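Local coordinates for matrix protein VP40 (Lake Victoria marburgvirus, PDB 5B0V) that drives assembly and budding of virus particles as the viral matrix protein, existing as a dimer until it reorganises into multimers at the plasma membrane, at residues L100-N105 with Y288-E293; H247-E252 with S264-M269. One frame throughout, in Å; residues are numbered along the deposited sequence. Where two conformers were deposited one is given.

Interaction 1 of 2, residues L100-N105 with Y288-E293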
loop_
_atom_site.group_PDB
_atom_site.type_symbol
_atom_site.label_atom_id
_atom_site.label_comp_id
_atom_site.label_asym_id
_atom_site.label_seq_id
_atom_site.Cartn_x
_atom_site.Cartn_y
_atom_site.Cartn_z
ATOM N N LEU A 100 -9.248 6.903 -10.665
ATOM C CA LEU A 100 -7.965 7.590 -10.835
ATOM C C LEU A 100 -7.263 7.192 -12.107
ATOM O O LEU A 100 -6.294 7.828 -12.466
ATOM C CB LEU A 100 -7.006 7.236 -9.705
ATOM C CG LEU A 100 -7.520 7.386 -8.273
ATOM C CD1 LEU A 100 -6.435 6.866 -7.348
ATOM C CD2 LEU A 100 -7.853 8.830 -7.950
ATOM N N GLY A 101 -7.706 6.111 -12.748
ATOM C CA GLY A 101 -7.092 5.653 -13.970
ATOM C C GLY A 101 -6.952 4.159 -14.111
ATOM O O GLY A 101 -7.059 3.396 -13.149
ATOM N N ILE A 102 -6.663 3.756 -15.336
ATOM C CA ILE A 102 -6.302 2.390 -15.641
ATOM C C ILE A 102 -4.860 2.350 -16.109
ATOM O O ILE A 102 -4.490 3.111 -16.966
ATOM C CB ILE A 102 -7.207 1.866 -16.738
ATOM C CG1 ILE A 102 -8.640 1.862 -16.218
ATOM C CG2 ILE A 102 -6.745 0.488 -17.183
ATOM C CD1 ILE A 102 -9.630 1.371 -17.222
HETATM N N MSE A 103 -4.057 1.443 -15.569
HETATM C CA MSE A 103 -2.630 1.348 -15.923
HETATM C C MSE A 103 -2.203 -0.078 -16.116
HETATM O O MSE A 103 -2.686 -0.991 -15.459
HETATM C CB MSE A 103 -1.769 1.925 -14.804
HETATM C CG MSE A 103 -0.348 2.290 -15.235
HETATM SE SE MSE A 103 0.643 2.814 -13.616
HETATM C CE MSE A 103 0.727 0.974 -12.938
ATOM N N SER A 104 -1.297 -0.277 -17.059
ATOM C CA SER A 104 -0.678 -1.578 -17.236
ATOM C C SER A 104 0.712 -1.565 -16.586
ATOM O O SER A 104 1.385 -0.529 -16.512
ATOM C CB SER A 104 -0.588 -1.920 -18.720
ATOM O OG SER A 104 0.128 -0.907 -19.411
ATOM N N ASN A 105 1.139 -2.724 -16.122
ATOM C CA ASN A 105 2.385 -2.811 -15.386
ATOM C C ASN A 105 3.605 -2.224 -16.098
ATOM O O ASN A 105 4.481 -1.668 -15.449
ATOM C CB ASN A 105 2.640 -4.250 -14.956
ATOM C CG ASN A 105 1.685 -4.704 -13.865
ATOM O OD1 ASN A 105 0.983 -3.899 -13.263
ATOM N ND2 ASN A 105 1.631 -5.995 -13.634
ATOM N N TYR A 288 -12.650 -1.430 -21.712
ATOM C CA TYR A 288 -13.090 -1.213 -20.373
ATOM C C TYR A 288 -12.887 0.237 -20.056
ATOM O O TYR A 288 -12.002 0.872 -20.586
ATOM C CB TYR A 288 -12.291 -2.095 -19.410
ATOM C CG TYR A 288 -12.711 -3.531 -19.500
ATOM C CD1 TYR A 288 -12.202 -4.348 -20.473
ATOM C CD2 TYR A 288 -13.632 -4.048 -18.640
ATOM C CE1 TYR A 288 -12.580 -5.661 -20.573
ATOM C CE2 TYR A 288 -14.027 -5.362 -18.737
ATOM C CZ TYR A 288 -13.503 -6.161 -19.714
ATOM O OH TYR A 288 -13.888 -7.485 -19.775
ATOM N N PHE A 289 -13.723 0.768 -19.196
ATOM C CA PHE A 289 -13.532 2.125 -18.752
ATOM C C PHE A 289 -14.104 2.251 -17.343
ATOM O O PHE A 289 -14.821 1.376 -16.857
ATOM C CB PHE A 289 -14.169 3.128 -19.752
ATOM C CG PHE A 289 -15.680 3.110 -19.789
ATOM C CD1 PHE A 289 -16.360 2.214 -20.602
ATOM C CD2 PHE A 289 -16.409 3.997 -19.039
ATOM C CE1 PHE A 289 -17.744 2.197 -20.654
ATOM C CE2 PHE A 289 -17.783 3.987 -19.082
ATOM C CZ PHE A 289 -18.452 3.089 -19.883
ATOM N N GLN A 290 -13.758 3.340 -16.691
ATOM C CA GLN A 290 -14.142 3.538 -15.318
ATOM C C GLN A 290 -15.208 4.595 -15.213
ATOM O O GLN A 290 -15.109 5.648 -15.852
ATOM C CB GLN A 290 -12.960 4.034 -14.514
ATOM C CG GLN A 290 -11.712 3.201 -14.604
ATOM C CD GLN A 290 -10.781 3.606 -13.505
ATOM O OE1 GLN A 290 -10.039 4.580 -13.646
ATOM N NE2 GLN A 290 -10.874 2.910 -12.357
ATOM N N ALA A 291 -16.214 4.304 -14.393
ATOM C CA ALA A 291 -17.202 5.285 -13.981
ATOM C C ALA A 291 -17.584 4.969 -12.552
ATOM O O ALA A 291 -17.364 3.854 -12.107
ATOM C CB ALA A 291 -18.413 5.217 -14.862
ATOM N N PRO A 292 -18.165 5.944 -11.831
ATOM C CA PRO A 292 -18.580 5.696 -10.473
ATOM C C PRO A 292 -19.503 4.520 -10.350
ATOM O O PRO A 292 -20.328 4.304 -11.196
ATOM C CB PRO A 292 -19.285 6.987 -10.106
ATOM C CG PRO A 292 -18.480 8.027 -10.800
ATOM C CD PRO A 292 -18.197 7.389 -12.137
ATOM N N GLU A 293 -19.312 3.747 -9.294
ATOM C CA GLU A 293 -20.095 2.550 -9.030
ATOM C C GLU A 293 -21.598 2.844 -9.084
ATOM O O GLU A 293 -22.359 2.116 -9.701
ATOM C CB GLU A 293 -19.666 1.966 -7.675
ATOM C CG GLU A 293 -20.426 0.745 -7.198
ATOM C CD GLU A 293 -20.179 -0.488 -8.040
ATOM O OE1 GLU A 293 -19.444 -0.409 -9.028
ATOM O OE2 GLU A 293 -20.750 -1.549 -7.720
#
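Gln-290 and Ile-102 carry this contact between the end of strand 91-104 and the end of strand 286-290. Their side chains lie alongside one another, pointing opposite ways. CG of Gln-290 lies 3.7 Å from CG1 of Ile-102. Farther out on the isoleucine, CD1 of Ile-102 is 3.8 Å from CG of Gln-290. CD1 of Ile-102 also comes within 4.1 Å of the backbone O of Tyr-288. In Ile-102 the reaching branch is CG1, which sits beside the backbone N (chi1 -63°) and continues extended to CD1. The glutamine runs on past CG with its chain extended, and this brings the amide to Gly-101. There OE1 of Gln-290 takes a weak hydrogen bond from the backbone N of Gly-101, 2.9 Å long but bent to 123° at the hydrogen. The stronger partner of the amide is the backbone O of Phe-75, to which NE2 hydrogen-bonds. Gly-101 and Leu-100 both face Phe-75 and form a classic beta bulge. The glycine has a positive phi, where a side chain would press on the preceding carbonyl.

The two strand segments run at 147° to each other, and their axes come no nearer than 7.6 Å. This is packing between two domains rather than strand pairing: the mixed sheet belongs to the N-terminal domain of VP40, the three-stranded sheet to the C-terminal domain. Strand 91-104 is an outermost strand of the mixed sheet within this chain, hydrogen-bonded to strand 72-83 and covered near Leu-100 and Met-103 by helix 110-119. Strand 286-290 pairs instead with strand 260-264.

Interaction 2 of 2, residues H247-E252 with S264-M269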
loop_
_atom_site.group_PDB
_atom_site.type_symbol
_atom_site.label_atom_id
_atom_site.label_comp_id
_atom_site.label_asym_id
_atom_site.label_seq_id
_atom_site.Cartn_x
_atom_site.Cartn_y
_atom_site.Cartn_z
ATOM N N HIS A 247 -24.481 4.680 -31.744
ATOM C CA HIS A 247 -25.692 4.627 -30.947
ATOM C C HIS A 247 -26.166 3.221 -30.696
ATOM O O HIS A 247 -27.116 3.014 -29.957
ATOM C CB HIS A 247 -26.806 5.312 -31.754
ATOM C CG HIS A 247 -27.094 4.633 -33.073
ATOM N ND1 HIS A 247 -26.300 4.805 -34.191
ATOM C CD2 HIS A 247 -28.064 3.755 -33.433
ATOM C CE1 HIS A 247 -26.779 4.075 -35.183
ATOM N NE2 HIS A 247 -27.846 3.428 -34.750
ATOM N N GLN A 248 -25.543 2.249 -31.358
ATOM C CA GLN A 248 -25.873 0.837 -31.121
ATOM C C GLN A 248 -24.952 0.195 -30.084
ATOM O O GLN A 248 -25.223 -0.904 -29.609
ATOM C CB GLN A 248 -25.786 0.024 -32.396
ATOM C CG GLN A 248 -26.743 0.452 -33.478
ATOM C CD GLN A 248 -26.137 0.169 -34.837
ATOM O OE1 GLN A 248 -26.024 1.074 -35.687
ATOM N NE2 GLN A 248 -25.678 -1.080 -35.035
ATOM N N LEU A 249 -23.861 0.870 -29.745
ATOM C CA LEU A 249 -22.939 0.304 -28.803
ATOM C C LEU A 249 -23.655 0.151 -27.477
ATOM O O LEU A 249 -24.378 1.060 -27.091
ATOM C CB LEU A 249 -21.717 1.196 -28.671
ATOM C CG LEU A 249 -20.831 1.269 -29.920
ATOM C CD1 LEU A 249 -19.625 2.162 -29.652
ATOM C CD2 LEU A 249 -20.401 -0.120 -30.366
ATOM N N ARG A 250 -23.464 -0.995 -26.812
ATOM C CA ARG A 250 -24.042 -1.255 -25.481
ATOM C C ARG A 250 -23.005 -1.255 -24.364
ATOM O O ARG A 250 -22.077 -2.073 -24.349
ATOM C CB ARG A 250 -24.748 -2.596 -25.443
ATOM C CG ARG A 250 -26.014 -2.589 -26.254
ATOM C CD ARG A 250 -26.657 -3.959 -26.208
ATOM N NE ARG A 250 -27.642 -4.069 -27.275
ATOM C CZ ARG A 250 -28.392 -5.142 -27.495
ATOM N NH1 ARG A 250 -28.291 -6.201 -26.698
ATOM N NH2 ARG A 250 -29.266 -5.153 -28.503
ATOM N N VAL A 251 -23.196 -0.356 -23.411
ATOM C CA VAL A 251 -22.349 -0.296 -22.233
ATOM C C VAL A 251 -22.897 -1.246 -21.162
ATOM O O VAL A 251 -24.051 -1.176 -20.804
ATOM C CB VAL A 251 -22.316 1.132 -21.686
ATOM C CG1 VAL A 251 -21.490 1.193 -20.431
ATOM C CG2 VAL A 251 -21.761 2.079 -22.733
ATOM N N GLU A 252 -22.101 -2.186 -20.703
ATOM C CA GLU A 252 -22.563 -3.025 -19.618
ATOM C C GLU A 252 -21.657 -2.908 -18.395
ATOM O O GLU A 252 -20.462 -2.689 -18.509
ATOM C CB GLU A 252 -22.756 -4.472 -20.081
ATOM C CG GLU A 252 -21.539 -5.364 -20.105
ATOM C CD GLU A 252 -21.988 -6.847 -20.099
ATOM O OE1 GLU A 252 -23.038 -7.217 -20.702
ATOM O OE2 GLU A 252 -21.325 -7.671 -19.466
ATOM N N SER A 264 -18.435 -4.109 -25.721
ATOM C CA SER A 264 -18.005 -5.033 -26.734
ATOM C C SER A 264 -18.265 -4.364 -28.108
ATOM O O SER A 264 -19.299 -3.687 -28.326
ATOM C CB SER A 264 -18.674 -6.378 -26.558
ATOM O OG SER A 264 -19.893 -6.359 -27.228
ATOM N N LEU A 265 -17.274 -4.495 -28.993
ATOM C CA LEU A 265 -17.244 -3.802 -30.273
ATOM C C LEU A 265 -17.400 -4.813 -31.379
ATOM O O LEU A 265 -16.902 -5.917 -31.264
ATOM C CB LEU A 265 -15.922 -3.055 -30.436
ATOM C CG LEU A 265 -15.632 -1.958 -29.407
ATOM C CD1 LEU A 265 -14.197 -1.482 -29.452
ATOM C CD2 LEU A 265 -16.531 -0.775 -29.626
ATOM N N PRO A 266 -18.084 -4.439 -32.467
ATOM C CA PRO A 266 -18.218 -5.353 -33.602
ATOM C C PRO A 266 -16.852 -5.740 -34.231
ATOM O O PRO A 266 -16.014 -4.876 -34.470
ATOM C CB PRO A 266 -19.094 -4.566 -34.583
ATOM C CG PRO A 266 -18.955 -3.139 -34.198
ATOM C CD PRO A 266 -18.693 -3.119 -32.734
ATOM N N ALA A 267 -16.633 -7.036 -34.441
ATOM C CA ALA A 267 -15.360 -7.524 -34.944
ATOM C C ALA A 267 -15.203 -7.185 -36.410
ATOM O O ALA A 267 -14.090 -6.973 -36.882
ATOM C CB ALA A 267 -15.246 -9.026 -34.769
ATOM N N ASP A 268 -16.310 -7.134 -37.130
ATOM C CA ASP A 268 -16.248 -6.796 -38.528
ATOM C C ASP A 268 -15.706 -5.393 -38.772
ATOM O O ASP A 268 -15.312 -5.086 -39.899
ATOM C CB ASP A 268 -17.624 -6.971 -39.205
ATOM C CG ASP A 268 -18.679 -5.935 -38.740
ATOM O OD1 ASP A 268 -18.360 -5.042 -37.926
ATOM O OD2 ASP A 268 -19.835 -6.027 -39.220
HETATM N N MSE A 269 -15.679 -4.556 -37.732
HETATM C CA MSE A 269 -15.178 -3.183 -37.836
HETATM C C MSE A 269 -13.863 -2.858 -37.161
HETATM O O MSE A 269 -13.115 -2.024 -37.647
HETATM C CB MSE A 269 -16.219 -2.312 -37.188
HETATM C CG MSE A 269 -15.868 -0.840 -37.387
HETATM SE SE MSE A 269 -17.225 0.480 -36.838
HETATM C CE MSE A 269 -18.696 0.199 -38.116
#
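The chain leading into strand 251-253 and the exit of strand 260-264 meet here, at one end of the small three-stranded antiparallel sheet. Leu-249 just before the first strand makes the side-chain contacts, and all of them pass through its CD2 methyl. CD2 of Leu-249 is 4.0 Å from CD2 of Leu-265. CD2 of Leu-249 also lies 4.2 Å from CD of Pro-266. The two leucine side chains meet at an oblique angle, while Leu-249 crosses the proline at about a right angle. Both leucines have CG beside the backbone N, and chi1 of Leu-249 is -67°. Its second torsion sends CD1 on in an extended line; CD2, the other branch, turns to Leu-265 and Pro-266.

The segments belong to a beta hairpin, in which strands 251-253 and 260-264 pair through the backbones of Glu-252 and Arg-262. No hydrogen bond joins the two segments themselves. At Arg-250 and Ser-264 the backbones have already separated: O of Arg-250 stands 4.4 Å from N of Ser-264. Beyond that point apolar packing takes over from strand pairing. Leu-249 also rests on Ile-263, and Leu-265 on Pro-221, so this buried patch extends past the hairpin. After Pro-266 the chain turns, and N of Met-269 bonds back to O of Pro-266 at 3.3 Å. Lys-224 holds the turn from outside, with NZ bonded to the backbone O of Ala-267.

How the interactions relate
From the N terminus, the chain first passes through 100-105, at the end of an outer strand of the mixed sheet. Much later come 247-252 and 264-269, and then 288-293. Interaction 2 closes a short loop of 11 residues, the hairpin. Interaction 1 closes a long one of 182 residues, which contains the whole of interaction 2; the two loops nest and do not cross. Interaction 1 joins the mixed sheet to the three-stranded sheet, whereas interaction 2 packs the open end of the hairpin within the latter. Their centres are 19 Å apart, yet they touch: CZ of Phe-289 packs 3.6 Å from CG1 of Val-251.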